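Local coordinates for hypothetical protein (Pseudomonas aeruginosa, PDB 2H9F), which probably isomerises methylaconitate, as a member of the PrpF family of methylaconitate isomerases, at residues R345-F350 with T356-A361; R286-A291 with D302-A307; E362-N367 with T371-I376. All blocks are in the same frame, centred on the assembly; numbering follows the deposited sequence.

Contact 1: R345-F350 with T356-A361. With SO4 (sulfate ion), chain G.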
loop_
_atom_site.group_PDB
_atom_site.type_symbol
_atom_site.label_atom_id
_atom_site.label_comp_id
_atom_site.label_asym_id
_atom_site.label_seq_id
_atom_site.Cartn_x
_atom_site.Cartn_y
_atom_site.Cartn_z
ATOM N N ARG A 345 37.914 -3.473 16.025
ATOM C CA ARG A 345 36.614 -4.070 15.666
ATOM C C ARG A 345 35.863 -3.105 14.764
ATOM O O ARG A 345 34.779 -2.662 15.084
ATOM C CB ARG A 345 35.750 -4.415 16.896
ATOM C CG ARG A 345 36.311 -5.444 17.876
ATOM C CD ARG A 345 36.469 -6.869 17.332
ATOM N NE ARG A 345 37.494 -7.490 18.178
ATOM C CZ ARG A 345 37.881 -8.776 18.179
ATOM N NH1 ARG A 345 37.274 -9.668 17.403
ATOM N NH2 ARG A 345 38.872 -9.169 18.997
ATOM N N SER A 346 36.430 -2.810 13.607
ATOM C CA SER A 346 35.822 -1.847 12.715
ATOM C C SER A 346 34.602 -2.389 11.920
ATOM O O SER A 346 33.923 -1.646 11.220
ATOM C CB SER A 346 36.891 -1.329 11.777
ATOM O OG SER A 346 37.302 -2.356 10.911
ATOM N N ALA A 347 34.361 -3.690 12.025
ATOM C CA ALA A 347 33.123 -4.326 11.567
ATOM C C ALA A 347 32.847 -5.447 12.551
ATOM O O ALA A 347 33.763 -6.183 12.893
ATOM C CB ALA A 347 33.294 -4.918 10.176
ATOM N N VAL A 348 31.592 -5.591 12.968
ATOM C CA VAL A 348 31.182 -6.693 13.820
ATOM C C VAL A 348 29.861 -7.268 13.351
ATOM O O VAL A 348 29.005 -6.538 12.865
ATOM C CB VAL A 348 30.992 -6.244 15.307
ATOM C CG1 VAL A 348 32.373 -5.932 15.991
ATOM C CG2 VAL A 348 30.023 -5.126 15.385
ATOM N N ARG A 349 29.704 -8.588 13.503
ATOM C CA ARG A 349 28.417 -9.257 13.334
ATOM C C ARG A 349 27.864 -9.610 14.721
ATOM O O ARG A 349 28.447 -10.411 15.446
ATOM C CB ARG A 349 28.574 -10.522 12.485
ATOM C CG ARG A 349 27.256 -11.224 12.209
ATOM C CD ARG A 349 27.423 -12.417 11.305
ATOM N NE ARG A 349 27.748 -12.004 9.951
ATOM C CZ ARG A 349 26.855 -11.526 9.071
ATOM N NH1 ARG A 349 25.566 -11.392 9.396
ATOM N NH2 ARG A 349 27.262 -11.149 7.860
ATOM N N PHE A 350 26.737 -9.018 15.087
ATOM C CA PHE A 350 26.078 -9.314 16.365
ATOM C C PHE A 350 24.824 -10.182 16.198
ATOM O O PHE A 350 24.147 -10.170 15.144
ATOM C CB PHE A 350 25.767 -8.039 17.168
ATOM C CG PHE A 350 24.772 -7.135 16.539
ATOM C CD1 PHE A 350 25.174 -6.125 15.668
ATOM C CD2 PHE A 350 23.430 -7.225 16.876
ATOM C CE1 PHE A 350 24.250 -5.261 15.077
ATOM C CE2 PHE A 350 22.493 -6.356 16.307
ATOM C CZ PHE A 350 22.919 -5.362 15.399
ATOM N N THR A 356 21.161 -12.250 12.857
ATOM C CA THR A 356 22.453 -11.599 13.025
ATOM C C THR A 356 22.501 -10.416 12.072
ATOM O O THR A 356 21.779 -10.372 11.082
ATOM C CB THR A 356 23.657 -12.556 12.753
ATOM O OG1 THR A 356 23.805 -12.766 11.341
ATOM C CG2 THR A 356 23.477 -13.990 13.408
ATOM N N LEU A 357 23.341 -9.441 12.396
ATOM C CA LEU A 357 23.495 -8.232 11.604
ATOM C C LEU A 357 24.978 -7.783 11.624
ATOM O O LEU A 357 25.589 -7.718 12.687
ATOM C CB LEU A 357 22.634 -7.147 12.227
ATOM C CG LEU A 357 22.098 -5.983 11.447
ATOM C CD1 LEU A 357 21.499 -6.381 10.173
ATOM C CD2 LEU A 357 21.073 -5.249 12.325
ATOM N N ARG A 358 25.540 -7.492 10.453
ATOM C CA ARG A 358 26.887 -6.976 10.324
ATOM C C ARG A 358 26.882 -5.464 10.151
ATOM O O ARG A 358 26.310 -4.901 9.185
ATOM C CB ARG A 358 27.574 -7.594 9.129
ATOM C CG ARG A 358 29.069 -7.350 9.050
ATOM C CD ARG A 358 29.600 -7.708 7.663
ATOM N NE ARG A 358 30.985 -7.270 7.423
ATOM C CZ ARG A 358 31.362 -6.073 6.933
ATOM N NH1 ARG A 358 30.488 -5.108 6.605
ATOM N NH2 ARG A 358 32.666 -5.848 6.774
ATOM N N VAL A 359 27.513 -4.796 11.097
ATOM C CA VAL A 359 27.635 -3.355 11.054
ATOM C C VAL A 359 29.099 -2.958 11.244
ATOM O O VAL A 359 29.920 -3.774 11.648
ATOM C CB VAL A 359 26.756 -2.675 12.114
ATOM C CG1 VAL A 359 25.278 -2.916 11.819
ATOM C CG2 VAL A 359 27.152 -3.087 13.540
ATOM N N GLY A 360 29.418 -1.705 10.945
ATOM C CA GLY A 360 30.765 -1.241 11.048
ATOM C C GLY A 360 30.847 0.232 11.284
ATOM O O GLY A 360 29.877 0.969 11.081
ATOM N N ALA A 361 32.025 0.658 11.718
ATOM C CA ALA A 361 32.287 2.062 11.952
ATOM C C ALA A 361 33.772 2.336 11.943
ATOM O O ALA A 361 34.593 1.438 12.144
ATOM C CB ALA A 361 31.718 2.483 13.252
HETATM S S SO4 G . 30.990 -12.084 8.504
HETATM O O1 SO4 G . 30.939 -11.666 9.913
HETATM O O2 SO4 G . 31.003 -10.918 7.608
HETATM O O3 SO4 G . 32.210 -12.865 8.311
HETATM O O4 SO4 G . 29.863 -12.956 8.176
HETATM O O HOH W 1 23.084 -9.961 8.006
#

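Contact 2: R286-A291 with D302-A307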
loop_
_atom_site.group_PDB
_atom_site.type_symbol
_atom_site.label_atom_id
_atom_site.label_comp_id
_atom_site.label_asym_id
_atom_site.label_seq_id
_atom_site.Cartn_x
_atom_site.Cartn_y
_atom_site.Cartn_z
ATOM N N ARG A 286 27.735 -16.644 22.139
ATOM C CA ARG A 286 27.217 -17.811 22.768
ATOM C C ARG A 286 26.245 -18.323 21.747
ATOM O O ARG A 286 25.532 -17.547 21.123
ATOM C CB ARG A 286 26.422 -17.399 23.988
ATOM C CG ARG A 286 26.787 -18.087 25.261
ATOM C CD ARG A 286 26.696 -17.107 26.408
ATOM N NE ARG A 286 27.942 -17.107 27.179
ATOM C CZ ARG A 286 28.466 -16.026 27.762
ATOM N NH1 ARG A 286 27.855 -14.844 27.667
ATOM N NH2 ARG A 286 29.618 -16.124 28.432
ATOM N N ASP A 287 26.198 -19.627 21.585
ATOM C CA ASP A 287 25.169 -20.237 20.805
ATOM C C ASP A 287 23.813 -19.965 21.410
ATOM O O ASP A 287 23.644 -20.009 22.637
ATOM C CB ASP A 287 25.317 -21.779 20.805
ATOM C CG ASP A 287 26.623 -22.274 20.237
ATOM O OD1 ASP A 287 27.439 -21.489 19.755
ATOM O OD2 ASP A 287 26.828 -23.502 20.272
ATOM N N TYR A 288 22.833 -19.755 20.536
ATOM C CA TYR A 288 21.425 -19.654 20.948
ATOM C C TYR A 288 20.489 -19.999 19.811
ATOM O O TYR A 288 20.883 -19.935 18.652
ATOM C CB TYR A 288 21.106 -18.256 21.451
ATOM C CG TYR A 288 21.175 -17.162 20.416
ATOM C CD1 TYR A 288 22.384 -16.695 19.948
ATOM C CD2 TYR A 288 20.014 -16.558 19.936
ATOM C CE1 TYR A 288 22.432 -15.664 18.990
ATOM C CE2 TYR A 288 20.062 -15.527 19.000
ATOM C CZ TYR A 288 21.265 -15.087 18.534
ATOM O OH TYR A 288 21.302 -14.077 17.594
ATOM N N ARG A 289 19.265 -20.376 20.179
ATOM C CA ARG A 289 18.175 -20.620 19.244
ATOM C C ARG A 289 17.151 -19.480 19.338
ATOM O O ARG A 289 16.820 -19.015 20.420
ATOM C CB ARG A 289 17.513 -21.952 19.567
ATOM C CG ARG A 289 16.816 -22.610 18.406
ATOM C CD ARG A 289 16.245 -23.948 18.811
ATOM N NE ARG A 289 17.244 -25.003 19.042
ATOM C CZ ARG A 289 17.915 -25.666 18.090
ATOM N NH1 ARG A 289 17.766 -25.347 16.808
ATOM N NH2 ARG A 289 18.760 -26.655 18.415
ATOM N N THR A 290 16.651 -19.028 18.201
ATOM C CA THR A 290 15.504 -18.112 18.167
ATOM C C THR A 290 14.100 -18.764 18.539
ATOM O O THR A 290 13.942 -20.009 18.604
ATOM C CB THR A 290 15.430 -17.513 16.776
ATOM O OG1 THR A 290 14.967 -18.560 15.920
ATOM C CG2 THR A 290 16.846 -17.002 16.314
ATOM N N ALA A 291 13.101 -17.897 18.805
ATOM C CA ALA A 291 11.665 -18.281 18.946
ATOM C C ALA A 291 11.204 -19.080 17.720
ATOM O O ALA A 291 10.571 -20.143 17.874
ATOM C CB ALA A 291 10.759 -17.027 19.151
ATOM N N ASP A 302 30.300 -12.058 16.558
ATOM C CA ASP A 302 31.310 -11.418 17.378
ATOM C C ASP A 302 30.799 -11.084 18.777
ATOM O O ASP A 302 31.582 -11.006 19.717
ATOM C CB ASP A 302 31.803 -10.150 16.687
ATOM C CG ASP A 302 32.522 -10.424 15.372
ATOM O OD1 ASP A 302 33.614 -11.059 15.388
ATOM O OD2 ASP A 302 32.016 -10.007 14.303
ATOM N N LEU A 303 29.493 -10.851 18.925
ATOM C CA LEU A 303 28.913 -10.584 20.218
ATOM C C LEU A 303 27.395 -10.737 20.147
ATOM O O LEU A 303 26.820 -10.892 19.073
ATOM C CB LEU A 303 29.228 -9.173 20.651
ATOM C CG LEU A 303 28.580 -8.016 19.898
ATOM C CD1 LEU A 303 28.730 -6.761 20.742
ATOM C CD2 LEU A 303 29.124 -7.825 18.449
ATOM N N LEU A 304 26.762 -10.695 21.308
ATOM C CA LEU A 304 25.303 -10.707 21.404
ATOM C C LEU A 304 24.905 -9.319 21.837
ATOM O O LEU A 304 25.576 -8.752 22.670
ATOM C CB LEU A 304 24.843 -11.652 22.490
ATOM C CG LEU A 304 25.119 -13.160 22.243
ATOM C CD1 LEU A 304 25.114 -13.911 23.587
ATOM C CD2 LEU A 304 24.081 -13.667 21.270
ATOM N N VAL A 305 23.791 -8.845 21.317
ATOM C CA VAL A 305 23.189 -7.595 21.772
ATOM C C VAL A 305 21.663 -7.795 21.845
ATOM O O VAL A 305 21.057 -8.454 20.998
ATOM C CB VAL A 305 23.508 -6.419 20.874
ATOM C CG1 VAL A 305 22.991 -5.083 21.525
ATOM C CG2 VAL A 305 25.013 -6.308 20.610
ATOM N N ARG A 306 21.073 -7.259 22.912
ATOM C CA ARG A 306 19.628 -7.232 23.091
ATOM C C ARG A 306 19.247 -5.802 23.467
ATOM O O ARG A 306 19.851 -5.221 24.371
ATOM C CB ARG A 306 19.242 -8.191 24.212
ATOM C CG ARG A 306 19.553 -9.709 23.970
ATOM C CD ARG A 306 18.644 -10.249 22.902
ATOM N NE ARG A 306 18.800 -11.672 22.623
ATOM C CZ ARG A 306 19.639 -12.206 21.737
ATOM N NH1 ARG A 306 20.527 -11.475 21.083
ATOM N NH2 ARG A 306 19.618 -13.518 21.547
ATOM N N ALA A 307 18.258 -5.226 22.783
ATOM C CA ALA A 307 17.855 -3.859 23.062
ATOM C C ALA A 307 16.377 -3.769 23.328
ATOM O O ALA A 307 15.600 -4.508 22.769
ATOM C CB ALA A 307 18.267 -2.924 21.906
#

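Contact 3: E362-N367 with T371-I376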
loop_
_atom_site.group_PDB
_atom_site.type_symbol
_atom_site.label_atom_id
_atom_site.label_comp_id
_atom_site.label_asym_id
_atom_site.label_seq_id
_atom_site.Cartn_x
_atom_site.Cartn_y
_atom_site.Cartn_z
ATOM N N GLU A 362 34.101 3.589 11.693
ATOM C CA GLU A 362 35.434 4.118 11.932
ATOM C C GLU A 362 35.300 5.394 12.717
ATOM O O GLU A 362 34.353 6.150 12.522
ATOM C CB GLU A 362 36.159 4.417 10.637
ATOM C CG GLU A 362 36.660 3.167 9.955
ATOM C CD GLU A 362 37.526 3.490 8.729
ATOM O OE1 GLU A 362 38.038 4.654 8.629
ATOM O OE2 GLU A 362 37.660 2.583 7.862
ATOM N N ALA A 363 36.253 5.612 13.603
ATOM C CA ALA A 363 36.233 6.724 14.537
ATOM C C ALA A 363 37.671 7.142 14.841
ATOM O O ALA A 363 38.604 6.336 14.718
ATOM C CB ALA A 363 35.507 6.297 15.820
ATOM N N SER A 364 37.883 8.406 15.167
ATOM C CA SER A 364 39.211 8.832 15.532
ATOM C C SER A 364 39.180 9.736 16.755
ATOM O O SER A 364 38.151 10.316 17.089
ATOM C CB SER A 364 39.917 9.490 14.356
ATOM O OG SER A 364 39.463 10.800 14.210
ATOM N N GLN A 365 40.338 9.828 17.400
ATOM C CA GLN A 365 40.501 10.433 18.703
ATOM C C GLN A 365 41.504 11.570 18.638
ATOM O O GLN A 365 42.473 11.517 17.922
ATOM C CB GLN A 365 40.990 9.390 19.677
ATOM C CG GLN A 365 40.717 9.728 21.090
ATOM C CD GLN A 365 41.258 8.688 22.014
ATOM O OE1 GLN A 365 42.102 7.878 21.621
ATOM N NE2 GLN A 365 40.763 8.675 23.242
ATOM N N ALA A 366 41.226 12.623 19.375
ATOM C CA ALA A 366 42.028 13.841 19.348
ATOM C C ALA A 366 41.621 14.658 20.590
ATOM O O ALA A 366 40.478 15.124 20.719
ATOM C CB ALA A 366 41.853 14.644 18.005
ATOM N N ASN A 367 42.587 14.737 21.516
ATOM C CA ASN A 367 42.463 15.389 22.839
ATOM C C ASN A 367 41.310 14.790 23.697
ATOM O O ASN A 367 40.494 15.515 24.287
ATOM C CB ASN A 367 42.408 16.921 22.675
ATOM C CG ASN A 367 43.616 17.470 21.866
ATOM O OD1 ASN A 367 44.745 17.518 22.372
ATOM N ND2 ASN A 367 43.372 17.879 20.611
ATOM N N THR A 371 35.572 11.340 17.215
ATOM C CA THR A 371 34.776 11.706 16.045
ATOM C C THR A 371 34.497 10.465 15.210
ATOM O O THR A 371 35.423 9.714 14.910
ATOM C CB THR A 371 35.578 12.652 15.181
ATOM O OG1 THR A 371 35.875 13.808 15.955
ATOM C CG2 THR A 371 34.803 13.095 13.968
ATOM N N VAL A 372 33.243 10.260 14.817
ATOM C CA VAL A 372 32.885 9.115 13.970
ATOM C C VAL A 372 33.098 9.541 12.531
ATOM O O VAL A 372 32.575 10.552 12.098
ATOM C CB VAL A 372 31.437 8.650 14.146
ATOM C CG1 VAL A 372 31.131 7.418 13.234
ATOM C CG2 VAL A 372 31.151 8.331 15.609
ATOM N N THR A 373 33.893 8.788 11.790
ATOM C CA THR A 373 34.188 9.154 10.427
ATOM C C THR A 373 33.396 8.335 9.415
ATOM O O THR A 373 33.224 8.776 8.265
ATOM C CB THR A 373 35.693 9.009 10.141
ATOM O OG1 THR A 373 36.100 7.679 10.430
ATOM C CG2 THR A 373 36.502 10.016 10.959
ATOM N N LYS A 374 32.933 7.152 9.824
ATOM C CA LYS A 374 32.082 6.307 8.978
ATOM C C LYS A 374 31.066 5.514 9.767
ATOM O O LYS A 374 31.373 5.014 10.835
ATOM C CB LYS A 374 32.890 5.253 8.230
ATOM C CG LYS A 374 33.950 5.754 7.260
ATOM C CD LYS A 374 34.642 4.544 6.647
ATOM C CE LYS A 374 35.618 4.897 5.551
ATOM N NZ LYS A 374 36.188 3.668 4.942
ATOM N N ALA A 375 29.876 5.368 9.185
ATOM C CA ALA A 375 28.906 4.328 9.552
ATOM C C ALA A 375 28.760 3.383 8.367
ATOM O O ALA A 375 28.531 3.814 7.252
ATOM C CB ALA A 375 27.568 4.930 9.885
ATOM N N ILE A 376 28.849 2.096 8.621
ATOM C CA ILE A 376 28.836 1.084 7.577
ATOM C C ILE A 376 27.734 0.076 7.860
ATOM O O ILE A 376 27.595 -0.429 8.977
ATOM C CB ILE A 376 30.216 0.355 7.501
ATOM C CG1 ILE A 376 31.356 1.376 7.326
ATOM C CG2 ILE A 376 30.238 -0.656 6.332
ATOM C CD1 ILE A 376 32.733 0.834 7.538
#

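Contact 1: R345-F350 with T356-A361
Phe350 and Leu357 meet on the more buried face of the antiparallel pair 347-350 and 356-361. Leu357, at the margin of this face, follows the ring outward, its CB over the Phe350 ring face, 4.0 Å from the centroid, and its CD2 3.6 Å from Phe350 CZ. At the ring edge, in plane, sits Val359 CG2, 3.9 Å from Phe350 CE1. Val348 adds its CG2 to that of Val359, and helix 319-330 packs on Val348 and Phe350. Behind this apolar layer the backbones are laced by paired bonds at Val348-Val359 and Phe350-Leu357.

The other face is polar and looser: Ala347, Arg349 and Arg358, with Thr356 beside them, are only partly buried, and a water accepts from Arg349 NH1. Arg349 bends at chi3 (-70°), where its NE donates to sulfate O4 at 2.9 Å, while Arg349 NH1 donates to Thr356 OG1 at 3.0 Å. Arg358 CB lies over one face of the Arg349 guanidinium, 3.8 Å from Arg349 NH2. Further along, Ala347 CB covers a face of the Arg358 guanidinium. The anion, probably from the crystallisation liquor, would offset the charge of Arg349. The arrangement is a beta hairpin within a larger sheet, its apolar face packed on helix 319-330.

Contact 2: R286-A291 with D302-A307
Tyr288 CG sits between its backbone N and carbonyl carbon (chi1 66°), presenting the ring to Leu304 and Arg306, while Arg306 reaches it through a chain bent at chi2 (-70°). Arg306 NH2 ends over one face of the Tyr288 ring, nearest Tyr288 CE2 at 3.3 Å, with Arg306 CZ 4.8 Å from the ring centroid in an off-centre cation-pi contact. Ring and guanidinium planes are 61° apart, so an edge of the cation, rather than its flat face, is offered to the pi cloud.

Arg306 NH1 donates to Val305 O at 3.1 Å; the acceptor lies in the guanidinium plane, but NH1 stands above the Val305 carbonyl plane, not on a lone pair. NE and NH2 bond the carbonyls of Glu235 and Thr234, which hold the group in place. Leu304 lies alongside the tyrosine, its CD2 3.5 Å from Tyr288 CE1, and its other methyl, CD1, lies 3.7 Å from Arg286 CB.

No hydrogen bond joins 286-291 to 302-307; the link is made by side chains. Strand 288-289 pairs with 295-296 in a small separate sheet, and the Tyr288 hydroxyl bonds His352 O. Strand 303-309, which carries Leu304 and Arg306, runs between 278-283, its antiparallel neighbour, and 347-352, its parallel one.

Contact 3: E362-N367 with T371-I376
Glu362 and Lys374 project together from one face of the antiparallel pair 362-366 and 371-376. Glu362 has CG anti to its carbonyl carbon (chi1 -76°), which lays the extended chain along that of Lys374. Its CB meets Thr373 OG1 at 3.3 Å and, a little farther off, Lys374 CB. Next, CG lies loosely against Lys374 CD, and the carboxylate carbon CD comes to 3.7 Å from the same methylene, Lys374 CD. At the tip, OE1 rests near Lys374 CE and CD, while OE2 forms a salt bridge with Lys374 NZ at 3.4 Å, a long and weak hydrogen bond. The lysine, likewise extended beyond CG, thus gives the glutamate a row of methylenes as well as its charge. Glu178 adds a second, weak ion pair to Lys374 NZ.

Beneath the pair the backbone is irregular. Glu362 is opposed by two residues, Thr373 and Lys374, a classic beta bulge. Glu362 N donates to Lys374 O, and Glu362 O accepts from Thr373 N at 2.8 Å and from Lys374 N at 3.2 Å, both donors tilted to one side of the carbonyl plane. Thr373 OG1, between its backbone N and carbonyl carbon (chi1 56°), turns back to give the same oxygen a weak third bond. Beyond the bulge the ladder is regular: Ser364 N bonds Thr371 O and Thr371 N bonds Ser364 O, each at 2.8 Å, and Ala363 pairs with Val372 on the other face.

The chemistry is therefore uneven. Short, nearly straight backbone bonds define the register at Ser364-Thr371, several donors share one carbonyl at the bulge, and the Glu362-Lys374 ion pair, long and partly exposed, probably contributes only modestly beyond the packing of its methylenes.

How the contacts relate
The three contacts follow one another along the chain; strands 303-309, 347-352, 355-366 and 369-386 lie next to each other in that order. Contacts 1 and 3 share strand 355-366 and have centres about 15 Å apart; Gly360 O and Ile376 N, 2.9 Å apart, probably form a hydrogen bond that carries the ladder from one to the other. Contact 2 joins contact 1 through a probable hydrogen bond, Asp302 N to Arg349 O at 2.7 Å, just before strand 303-309, and Phe350 packs on Leu303 and Val305. Contacts 2 and 3 do not touch: their nearest atoms are about 12 Å apart. The sulfate, probably from the crystallisation liquor, lies at contact 1, on the face of Arg349 and Arg358.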